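Local atomic coordinates of putative alcohol dehydrogenase (Sinorhizobium meliloti, PDB entry 4J6F), a protein that probably acts as a zinc-binding, NAD(P)-dependent alcohol dehydrogenase of the medium-chain dehydrogenase/reductase family. Residues P274-F287 and L294-G308. Residues are numbered along the deposited sequence; the frame is centred on the assembly and turned at random.
Sequences PIDVVADLVGGPLF and LRPEGRYTTAGAIAG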
ATOM      1  N   PRO A 274      20.299  -0.437  -2.339  1.00 48.48           N
ATOM      2  CA  PRO A 274      18.942  -0.597  -2.844  1.00 43.73           C
ATOM      3  C   PRO A 274      18.018   0.511  -2.318  1.00 38.35           C
ATOM      4  O   PRO A 274      18.295   1.127  -1.276  1.00 38.80           O
ATOM      5  CB  PRO A 274      18.519  -1.979  -2.313  1.00 42.10           C
ATOM      6  CG  PRO A 274      19.736  -2.572  -1.687  1.00 42.39           C
ATOM      7  CD  PRO A 274      20.587  -1.415  -1.279  1.00 45.61           C
ATOM      8  N   ILE A 275      16.945   0.767  -3.055  1.00 32.78           N
ATOM      9  CA  ILE A 275      16.007   1.812  -2.704  1.00 30.72           C
ATOM     10  C   ILE A 275      14.976   1.252  -1.743  1.00 30.06           C
ATOM     11  O   ILE A 275      14.254   0.319  -2.083  1.00 29.36           O
ATOM     12  CB  ILE A 275      15.308   2.378  -3.958  1.00 29.38           C
ATOM     13  CG1 ILE A 275      16.337   2.924  -4.952  1.00 28.75           C
ATOM     14  CG2 ILE A 275      14.288   3.441  -3.572  1.00 29.09           C
ATOM     15  CD1 ILE A 275      17.249   4.005  -4.401  1.00 28.21           C
ATOM     16  N   ASP A 276      14.914   1.829  -0.549  1.00 30.10           N
ATOM     17  CA  ASP A 276      14.022   1.353   0.498  1.00 31.25           C
ATOM     18  C   ASP A 276      12.630   1.935   0.326  1.00 29.84           C
ATOM     19  O   ASP A 276      11.623   1.258   0.548  1.00 27.67           O
ATOM     20  CB  ASP A 276      14.587   1.731   1.871  1.00 36.11           C
ATOM     21  CG  ASP A 276      15.938   1.079   2.141  1.00 42.16           C
ATOM     22  OD1 ASP A 276      15.993  -0.174   2.176  1.00 47.26           O
ATOM     23  OD2 ASP A 276      16.943   1.809   2.293  1.00 39.44           O
ATOM     24  N   VAL A 277      12.587   3.205  -0.065  1.00 30.36           N
ATOM     25  CA  VAL A 277      11.347   3.953  -0.126  1.00 27.78           C
ATOM     26  C   VAL A 277      11.328   4.810  -1.373  1.00 28.80           C
ATOM     27  O   VAL A 277      12.340   5.411  -1.738  1.00 32.33           O
ATOM     28  CB  VAL A 277      11.162   4.872   1.103  1.00 24.14           C
ATOM     29  CG1 VAL A 277       9.936   5.755   0.916  1.00 21.23           C
ATOM     30  CG2 VAL A 277      11.055   4.055   2.390  1.00 23.42           C
ATOM     31  N   VAL A 278      10.171   4.856  -2.020  1.00 25.59           N
ATOM     32  CA  VAL A 278       9.937   5.801  -3.076  1.00 25.24           C
ATOM     33  C   VAL A 278       8.874   6.761  -2.574  1.00 26.29           C
ATOM     34  O   VAL A 278       7.821   6.337  -2.095  1.00 25.93           O
ATOM     35  CB  VAL A 278       9.474   5.098  -4.365  1.00 26.34           C
ATOM     36  CG1 VAL A 278       8.816   6.079  -5.328  1.00 27.95           C
ATOM     37  CG2 VAL A 278      10.643   4.403  -5.034  1.00 25.20           C
ATOM     38  N   ALA A 279       9.201   8.054  -2.628  1.00 27.36           N
ATOM     39  CA  ALA A 279       8.263   9.145  -2.389  1.00 24.08           C
ATOM     40  C   ALA A 279       7.935   9.724  -3.764  1.00 28.02           C
ATOM     41  O   ALA A 279       8.790  10.326  -4.431  1.00 32.31           O
ATOM     42  CB  ALA A 279       8.890  10.198  -1.489  1.00 21.05           C
ATOM     43  N   ASP A 280       6.707   9.500  -4.208  1.00 28.23           N
ATOM     44  CA  ASP A 280       6.286   9.873  -5.553  1.00 29.37           C
ATOM     45  C   ASP A 280       5.372  11.085  -5.536  1.00 30.08           C
ATOM     46  O   ASP A 280       4.354  11.089  -4.842  1.00 32.95           O
ATOM     47  CB  ASP A 280       5.560   8.702  -6.196  1.00 29.79           C
ATOM     48  CG  ASP A 280       5.215   8.945  -7.641  1.00 33.32           C
ATOM     49  OD1 ASP A 280       5.797   9.848  -8.290  1.00 33.19           O
ATOM     50  OD2 ASP A 280       4.352   8.203  -8.143  1.00 37.71           O
ATOM     51  N   LEU A 281       5.727  12.114  -6.294  1.00 27.57           N
ATOM     52  CA  LEU A 281       4.861  13.278  -6.391  1.00 27.67           C
ATOM     53  C   LEU A 281       4.452  13.562  -7.813  1.00 29.51           C
ATOM     54  O   LEU A 281       3.763  14.550  -8.089  1.00 33.10           O
ATOM     55  CB  LEU A 281       5.519  14.481  -5.750  1.00 29.11           C
ATOM     56  CG  LEU A 281       5.544  14.111  -4.273  1.00 31.36           C
ATOM     57  CD1 LEU A 281       6.875  14.455  -3.609  1.00 33.72           C
ATOM     58  CD2 LEU A 281       4.324  14.671  -3.555  1.00 28.89           C
ATOM     59  N   VAL A 282       4.915  12.709  -8.717  1.00 26.99           N
ATOM     60  CA  VAL A 282       4.617  12.807 -10.133  1.00 25.72           C
ATOM     61  C   VAL A 282       3.586  11.798 -10.635  1.00 25.90           C
ATOM     62  O   VAL A 282       2.637  12.167 -11.299  1.00 25.14           O
ATOM     63  CB  VAL A 282       5.910  12.640 -10.947  1.00 24.65           C
ATOM     64  CG1 VAL A 282       5.648  12.826 -12.424  1.00 23.26           C
ATOM     65  CG2 VAL A 282       6.951  13.622 -10.470  1.00 25.03           C
ATOM     66  N   GLY A 283       3.768  10.527 -10.297  1.00 26.30           N
ATOM     67  CA  GLY A 283       2.909   9.468 -10.799  1.00 27.86           C
ATOM     68  C   GLY A 283       2.946   9.371 -12.310  1.00 33.96           C
ATOM     69  O   GLY A 283       4.013   9.492 -12.927  1.00 38.50           O
ATOM     70  N   GLY A 284       1.777   9.152 -12.909  1.00 35.78           N
ATOM     71  CA  GLY A 284       1.646   9.065 -14.361  1.00 40.15           C
ATOM     72  C   GLY A 284       2.498   8.004 -15.035  1.00 47.19           C
ATOM     73  O   GLY A 284       2.516   6.849 -14.608  1.00 48.02           O
ATOM     74  N   PRO A 285       3.238   8.393 -16.087  1.00 57.52           N
ATOM     75  CA  PRO A 285       3.986   7.384 -16.838  1.00 57.05           C
ATOM     76  C   PRO A 285       5.234   6.882 -16.077  1.00 55.86           C
ATOM     77  O   PRO A 285       5.852   5.908 -16.486  1.00 56.30           O
ATOM     78  CB  PRO A 285       4.372   8.126 -18.116  1.00 57.20           C
ATOM     79  CG  PRO A 285       4.461   9.573 -17.709  1.00 61.06           C
ATOM     80  CD  PRO A 285       3.618   9.768 -16.470  1.00 60.94           C
ATOM     81  N   LEU A 286       5.581   7.532 -14.969  1.00 53.51           N
ATOM     82  CA  LEU A 286       6.710   7.108 -14.142  1.00 53.26           C
ATOM     83  C   LEU A 286       6.382   5.961 -13.153  1.00 45.02           C
ATOM     84  O   LEU A 286       7.280   5.277 -12.658  1.00 44.23           O
ATOM     85  CB  LEU A 286       7.229   8.318 -13.364  1.00 56.75           C
ATOM     86  CG  LEU A 286       8.706   8.685 -13.450  1.00 60.99           C
ATOM     87  CD1 LEU A 286       9.051   9.162 -14.859  1.00 63.82           C
ATOM     88  CD2 LEU A 286       8.993   9.773 -12.424  1.00 59.14           C
ATOM     89  N   PHE A 287       5.096   5.756 -12.884  1.00 37.56           N
ATOM     90  CA  PHE A 287       4.646   4.940 -11.760  1.00 32.93           C
ATOM     91  C   PHE A 287       5.159   3.516 -11.782  1.00 34.25           C
ATOM     92  O   PHE A 287       5.706   3.028 -10.795  1.00 33.26           O
ATOM     93  CB  PHE A 287       3.119   4.923 -11.706  1.00 30.20           C
ATOM     94  CG  PHE A 287       2.566   4.092 -10.592  1.00 27.30           C
ATOM     95  CD1 PHE A 287       2.637   4.537  -9.277  1.00 26.71           C
ATOM     96  CD2 PHE A 287       1.977   2.869 -10.854  1.00 26.40           C
ATOM     97  CE1 PHE A 287       2.131   3.769  -8.241  1.00 26.03           C
ATOM     98  CE2 PHE A 287       1.465   2.097  -9.826  1.00 26.72           C
ATOM     99  CZ  PHE A 287       1.545   2.544  -8.514  1.00 26.33           C
ATOM    100  N   LEU A 294      12.035  -0.013  -6.875  1.00 29.56           N
ATOM    101  CA  LEU A 294      11.833  -0.287  -5.470  1.00 27.96           C
ATOM    102  C   LEU A 294      12.279  -1.712  -5.115  1.00 29.66           C
ATOM    103  O   LEU A 294      11.925  -2.672  -5.810  1.00 30.32           O
ATOM    104  CB  LEU A 294      10.353  -0.082  -5.158  1.00 25.94           C
ATOM    105  CG  LEU A 294       9.928   0.120  -3.711  1.00 27.01           C
ATOM    106  CD1 LEU A 294      10.825   1.131  -3.008  1.00 27.13           C
ATOM    107  CD2 LEU A 294       8.476   0.572  -3.679  1.00 27.80           C
ATOM    108  N   ARG A 295      13.063  -1.845  -4.042  1.00 30.36           N
ATOM    109  CA  ARG A 295      13.556  -3.157  -3.592  1.00 31.25           C
ATOM    110  C   ARG A 295      12.385  -3.980  -3.094  1.00 32.35           C
ATOM    111  O   ARG A 295      11.390  -3.409  -2.627  1.00 31.30           O
ATOM    112  CB  ARG A 295      14.583  -3.012  -2.463  1.00 31.04           C
ATOM    113  CG  ARG A 295      13.964  -2.776  -1.098  1.00 31.86           C
ATOM    114  CD  ARG A 295      14.998  -2.397  -0.067  1.00 35.27           C
ATOM    115  NE  ARG A 295      15.839  -3.541   0.239  1.00 40.21           N
ATOM    116  CZ  ARG A 295      17.048  -3.470   0.785  1.00 42.08           C
ATOM    117  NH1 ARG A 295      17.725  -4.584   1.006  1.00 39.70           N
ATOM    118  NH2 ARG A 295      17.586  -2.295   1.095  1.00 44.98           N
ATOM    119  N   PRO A 296      12.496  -5.322  -3.172  1.00 33.07           N
ATOM    120  CA  PRO A 296      11.415  -6.167  -2.636  1.00 32.37           C
ATOM    121  C   PRO A 296      11.189  -5.879  -1.149  1.00 31.79           C
ATOM    122  O   PRO A 296      12.151  -5.652  -0.431  1.00 33.28           O
ATOM    123  CB  PRO A 296      11.936  -7.592  -2.855  1.00 32.65           C
ATOM    124  CG  PRO A 296      12.975  -7.471  -3.927  1.00 33.05           C
ATOM    125  CD  PRO A 296      13.602  -6.120  -3.731  1.00 32.69           C
ATOM    126  N   GLU A 297       9.930  -5.868  -0.708  1.00 32.25           N
ATOM    127  CA  GLU A 297       9.542  -5.446   0.659  1.00 32.33           C
ATOM    128  C   GLU A 297       9.697  -3.943   0.890  1.00 33.92           C
ATOM    129  O   GLU A 297       9.612  -3.472   2.024  1.00 35.73           O
ATOM    130  CB  GLU A 297      10.281  -6.238   1.735  1.00 33.19           C
ATOM    131  CG  GLU A 297      10.000  -7.730   1.640  1.00 42.37           C
ATOM    132  CD  GLU A 297      10.645  -8.554   2.741  1.00 49.14           C
ATOM    133  OE1 GLU A 297       9.903  -9.256   3.476  1.00 45.99           O
ATOM    134  OE2 GLU A 297      11.891  -8.504   2.864  1.00 55.43           O
ATOM    135  N   GLY A 298       9.928  -3.203  -0.195  1.00 31.91           N
ATOM    136  CA  GLY A 298      10.060  -1.757  -0.146  1.00 30.60           C
ATOM    137  C   GLY A 298       8.699  -1.099  -0.094  1.00 31.89           C
ATOM    138  O   GLY A 298       7.677  -1.749  -0.309  1.00 34.75           O
ATOM    139  N   ARG A 299       8.707   0.185   0.254  1.00 31.39           N
ATOM    140  CA  ARG A 299       7.505   0.969   0.495  1.00 28.92           C
ATOM    141  C   ARG A 299       7.394   2.185  -0.413  1.00 30.53           C
ATOM    142  O   ARG A 299       8.339   2.931  -0.584  1.00 30.04           O
ATOM    143  CB  ARG A 299       7.459   1.429   1.945  1.00 25.63           C
ATOM    144  CG  ARG A 299       7.493   0.308   2.948  1.00 25.17           C
ATOM    145  CD  ARG A 299       8.903   0.035   3.395  1.00 27.92           C
ATOM    146  NE  ARG A 299       9.372   1.049   4.321  1.00 30.63           N
ATOM    147  CZ  ARG A 299      10.635   1.180   4.692  1.00 29.64           C
ATOM    148  NH1 ARG A 299      11.543   0.361   4.212  1.00 30.15           N
ATOM    149  NH2 ARG A 299      10.985   2.124   5.534  1.00 29.06           N
ATOM    150  N   TYR A 300       6.213   2.366  -0.986  1.00 29.30           N
ATOM    151  CA  TYR A 300       5.940   3.442  -1.899  1.00 27.27           C
ATOM    152  C   TYR A 300       4.994   4.369  -1.157  1.00 27.12           C
ATOM    153  O   TYR A 300       4.108   3.912  -0.427  1.00 30.08           O
ATOM    154  CB  TYR A 300       5.279   2.862  -3.161  1.00 28.70           C
ATOM    155  CG  TYR A 300       4.667   3.888  -4.084  1.00 30.20           C
ATOM    156  CD1 TYR A 300       3.370   4.371  -3.855  1.00 30.79           C
ATOM    157  CD2 TYR A 300       5.378   4.386  -5.174  1.00 30.65           C
ATOM    158  CE1 TYR A 300       2.804   5.324  -4.681  1.00 31.18           C
ATOM    159  CE2 TYR A 300       4.812   5.338  -6.016  1.00 32.53           C
ATOM    160  CZ  TYR A 300       3.528   5.808  -5.760  1.00 32.77           C
ATOM    161  OH  TYR A 300       2.953   6.754  -6.583  1.00 33.53           O
ATOM    162  N   THR A 301       5.172   5.666  -1.329  1.00 24.81           N
ATOM    163  CA  THR A 301       4.276   6.609  -0.698  1.00 24.67           C
ATOM    164  C   THR A 301       4.005   7.827  -1.576  1.00 27.09           C
ATOM    165  O   THR A 301       4.883   8.283  -2.287  1.00 28.32           O
ATOM    166  CB  THR A 301       4.797   7.017   0.681  1.00 24.59           C
ATOM    167  OG1 THR A 301       3.797   7.799   1.349  1.00 27.07           O
ATOM    168  CG2 THR A 301       6.098   7.799   0.563  1.00 23.32           C
ATOM    169  N   THR A 302       2.777   8.340  -1.540  1.00 28.62           N
ATOM    170  CA  THR A 302       2.398   9.487  -2.366  1.00 28.97           C
ATOM    171  C   THR A 302       1.337  10.358  -1.702  1.00 28.88           C
ATOM    172  O   THR A 302       0.545   9.883  -0.891  1.00 30.94           O
ATOM    173  CB  THR A 302       1.890   9.034  -3.753  1.00 32.31           C
ATOM    174  OG1 THR A 302       1.531  10.173  -4.540  1.00 36.81           O
ATOM    175  CG2 THR A 302       0.673   8.143  -3.629  1.00 31.26           C
ATOM    176  N   ALA A 303       1.364  11.649  -2.008  1.00 28.69           N
ATOM    177  CA  ALA A 303       0.292  12.568  -1.646  1.00 30.99           C
ATOM    178  C   ALA A 303      -0.138  13.499  -2.774  1.00 31.89           C
ATOM    179  O   ALA A 303      -0.837  14.468  -2.545  1.00 34.86           O
ATOM    180  CB  ALA A 303       0.654  13.363  -0.411  1.00 33.33           C
ATOM    181  N   GLY A 304       0.301  13.211  -3.985  1.00 27.30           N
ATOM    182  CA  GLY A 304      -0.028  13.988  -5.162  1.00 26.05           C
ATOM    183  C   GLY A 304       0.663  13.362  -6.353  1.00 26.79           C
ATOM    184  O   GLY A 304       1.693  12.721  -6.208  1.00 27.69           O
ATOM    185  N   ALA A 305       0.088  13.530  -7.533  1.00 26.77           N
ATOM    186  CA  ALA A 305       0.677  12.999  -8.741  1.00 28.92           C
ATOM    187  C   ALA A 305       0.430  14.026  -9.817  1.00 32.43           C
ATOM    188  O   ALA A 305      -0.641  14.062 -10.422  1.00 37.80           O
ATOM    189  CB  ALA A 305       0.038  11.665  -9.115  1.00 28.77           C
ATOM    190  N   ILE A 306       1.426  14.815 -10.138  1.00 30.13           N
ATOM    191  CA  ILE A 306       1.224  15.961 -10.993  1.00 30.02           C
ATOM    192  C   ILE A 306       1.089  15.591 -12.469  1.00 32.68           C
ATOM    193  O   ILE A 306       0.920  16.455 -13.309  1.00 33.43           O
ATOM    194  CB  ILE A 306       2.327  17.007 -10.766  1.00 31.10           C
ATOM    195  CG1 ILE A 306       1.815  18.406 -11.094  1.00 33.08           C
ATOM    196  CG2 ILE A 306       3.575  16.662 -11.551  1.00 30.11           C
ATOM    197  CD1 ILE A 306       2.657  19.510 -10.511  1.00 32.40           C
ATOM    198  N   ALA A 307       1.195  14.304 -12.785  1.00 32.32           N
ATOM    199  CA  ALA A 307       1.413  13.877 -14.181  1.00 30.69           C
ATOM    200  C   ALA A 307       0.542  12.821 -14.934  1.00 35.86           C
ATOM    201  O   ALA A 307       0.827  12.592 -16.111  1.00 43.57           O
ATOM    202  CB  ALA A 307       2.882  13.542 -14.383  1.00 26.96           C
ATOM    203  N   GLY A 308      -0.488  12.174 -14.379  1.00 32.48           N
ATOM    204  CA  GLY A 308      -1.029  12.365 -13.069  1.00 32.09           C
ATOM    205  C   GLY A 308      -1.552  11.071 -12.441  1.00 30.87           C
ATOM    206  O   GLY A 308      -0.897  10.017 -12.480  1.00 29.05           O
TER
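Val277 to Ala279 pair in parallel with Arg299 to Thr301, the short strand axes 4.8 Å apart at 16°, and backbone bonds such as Val278 N to Arg299 O and Asp280 N to Thr301 O stitch them together. Tyr300 lies on the same side of the sheet as Val278 and Asp280. Its OH bonds to Asp280 OD2 at 2.5 Å, using the anti lone pair; OD2 lies at the ring edge, in the plane of the ring, and the carboxylate is turned 69° from it. With CG anti to the backbone N (chi1 -174°), Asp280 also aims OD1 at the following turn, where Val282 N and Gly283 N reach it from the same face of the carboxylate, the first closing an Asx turn and the second extending it to an Asx motif; Thr213 OG1 is a further partner. An alanine here would probably leave the hydroxyl of Tyr300 without its mate and the amides of Val282 and Gly283 without an acceptor, freeing the turn to shift. Phe287, at the start of the connecting helix, presents its edge to the face of Tyr300 in an offset T-shaped pair, centroids 5.3 Å apart, while Val278 CG1 touches Tyr300 CD2 at 3.8 Å. On the other side, Val277 CG2 sits over the centre of the Arg299 guanidinium, whose NE and NH2 are taken by Ala202 O and Glu208. Near the strand starts, Asp276 OD1 forms a salt bridge with Arg295 NH2 at 2.9 Å, and OD2 accepts from Thr209 N. The strands and helix 287-293 make a beta-alpha-beta unit within the six-stranded parallel sheet, characteristic of the Rossmann-type nucleotide-binding domain of medium-chain dehydrogenases.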